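Local coordinates for PTS system, IIA component (Enterococcus faecalis, PDB 3BED), which probably serves as the IIA subunit of a mannose/sorbose-family phosphotransferase system, passing phosphoryl groups on during sugar uptake, at residues 9-14 and 64-69. Sequence-based numbering, arbitrary orientation.
Sequences ILMSHG and TLVLAD
Asp69 OD2 takes two hydrogen bonds from His13 at the C-terminal ends of two neighbouring parallel strands. His13 is the last residue of strand 7-13, and Asp69 comes just after strand 64-68. The strands are central in a four-stranded parallel sheet of order 2-1-3-4, flanked by helices, as in the mannose-type IIA fold. His13 N gives one bond, with N to OD2 at 2.7 Å. His13 ND1 gives the other, with ND1 to Asp69 OD2 at 2.8 Å, and is nearly straight, 167° at the hydrogen. The two donors come from opposite faces of the carboxylate plane. ND1 arrives on the syn side, and OD2 lies in the plane of the imidazole, which helps set the rotation of the ring. In mannose-type IIA proteins the phosphoryl group is carried by a histidine at the end of the first strand; the place of His13 is consistent with that role.

With CG between its own N and carbonyl carbon (chi1 59°), Asp69 turns its carboxylate toward the end of strand 7-13. Its backbone is held as well, with Asp69 N to Met11 O at 2.9 Å. Further back, Met11 N bonds Leu67 O, Leu67 N bonds Ile9 O, and Ile9 N bonds Leu65 O; these pair Ile9 with Val66, Leu10 with Leu67 and Met11 with Ala68 in parallel.

Side chains pack on both faces of this pair. On one, Leu10 and Leu67 lie side by side, with Leu10 CD2 3.6 Å from Leu67 CB. On the other, Ile9 CD1 meets Thr64 CG2, and the selenium of Met11, a selenomethionine, lies 3.7 Å from Val66 CG1. Helices 44-59 and 74-82 cover this second face. Ser23 OG of the second subunit hydrogen-bonds His13 O. Ser12 OG, which also accepts from Ala17 N, gives a hydrogen bond to His13 O at 2.9 Å, from above the carbonyl plane.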
# COMPACT_ATOMS: atom_id res chain seq x y z
N ILE A 9 -12.99 -5.15 -4.64
CA ILE A 9 -13.11 -3.70 -4.79
C ILE A 9 -11.92 -3.13 -4.02
O ILE A 9 -11.76 -3.45 -2.84
CB ILE A 9 -14.41 -3.16 -4.19
CG1 ILE A 9 -15.64 -3.84 -4.84
CG2 ILE A 9 -14.45 -1.59 -4.38
CD1 ILE A 9 -16.98 -3.45 -4.23
N LEU A 10 -11.15 -2.26 -4.65
CA LEU A 10 -10.09 -1.55 -3.88
C LEU A 10 -10.52 -0.11 -3.74
O LEU A 10 -10.96 0.49 -4.70
CB LEU A 10 -8.72 -1.61 -4.62
CG LEU A 10 -8.21 -2.97 -5.13
CD1 LEU A 10 -6.80 -2.82 -5.66
CD2 LEU A 10 -8.27 -4.02 -4.04
N MSE A 11 -10.37 0.44 -2.54
CA MSE A 11 -10.87 1.79 -2.26
C MSE A 11 -9.81 2.57 -1.55
O MSE A 11 -9.15 2.07 -0.63
CB MSE A 11 -12.10 1.75 -1.31
CG MSE A 11 -13.25 0.99 -1.87
SE MSE A 11 -14.84 1.23 -0.73
CE MSE A 11 -15.21 3.02 -1.01
N SER A 12 -9.68 3.84 -1.96
CA SER A 12 -8.70 4.68 -1.27
C SER A 12 -8.99 6.14 -1.35
O SER A 12 -9.77 6.58 -2.21
CB SER A 12 -7.27 4.49 -1.84
OG SER A 12 -7.11 5.04 -3.15
N HIS A 13 -8.32 6.91 -0.46
CA HIS A 13 -8.12 8.33 -0.75
C HIS A 13 -7.37 8.43 -2.06
O HIS A 13 -6.38 7.70 -2.25
CB HIS A 13 -7.23 8.98 0.32
CG HIS A 13 -7.81 8.95 1.70
ND1 HIS A 13 -7.86 7.79 2.45
CD2 HIS A 13 -8.39 9.91 2.45
CE1 HIS A 13 -8.40 8.06 3.63
NE2 HIS A 13 -8.74 9.34 3.66
N GLY A 14 -7.80 9.32 -2.96
CA GLY A 14 -7.06 9.59 -4.18
C GLY A 14 -6.96 8.31 -5.03
O GLY A 14 -7.88 7.46 -5.04
N THR A 64 -18.39 -10.36 -1.82
CA THR A 64 -17.55 -9.25 -2.24
C THR A 64 -16.60 -8.85 -1.14
O THR A 64 -16.98 -8.85 0.03
CB THR A 64 -18.43 -8.04 -2.57
OG1 THR A 64 -19.28 -8.35 -3.69
CG2 THR A 64 -17.55 -6.83 -2.93
N LEU A 65 -15.34 -8.53 -1.49
CA LEU A 65 -14.40 -8.03 -0.50
C LEU A 65 -13.89 -6.68 -0.93
O LEU A 65 -13.44 -6.50 -2.07
CB LEU A 65 -13.23 -8.98 -0.42
CG LEU A 65 -12.15 -8.72 0.61
CD1 LEU A 65 -12.70 -8.43 1.98
CD2 LEU A 65 -11.28 -9.96 0.66
N VAL A 66 -13.98 -5.73 -0.01
CA VAL A 66 -13.37 -4.42 -0.20
C VAL A 66 -12.01 -4.46 0.50
O VAL A 66 -11.92 -4.88 1.66
CB VAL A 66 -14.19 -3.28 0.47
CG1 VAL A 66 -13.40 -1.98 0.47
CG2 VAL A 66 -15.51 -3.06 -0.30
N LEU A 67 -10.97 -4.05 -0.21
CA LEU A 67 -9.65 -3.81 0.41
C LEU A 67 -9.53 -2.31 0.48
O LEU A 67 -9.45 -1.66 -0.58
CB LEU A 67 -8.53 -4.37 -0.45
CG LEU A 67 -8.62 -5.89 -0.70
CD1 LEU A 67 -7.35 -6.43 -1.33
CD2 LEU A 67 -9.00 -6.67 0.59
N ALA A 68 -9.54 -1.76 1.70
CA ALA A 68 -9.54 -0.27 1.86
C ALA A 68 -8.18 0.18 2.30
O ALA A 68 -7.46 -0.56 3.05
CB ALA A 68 -10.58 0.11 2.98
N ASP A 69 -7.83 1.39 1.90
CA ASP A 69 -6.50 1.90 2.27
C ASP A 69 -6.26 2.02 3.76
O ASP A 69 -5.22 1.59 4.22
CB ASP A 69 -6.14 3.22 1.56
CG ASP A 69 -7.13 4.36 1.83
OD1 ASP A 69 -8.20 4.15 2.47
OD2 ASP A 69 -6.85 5.48 1.29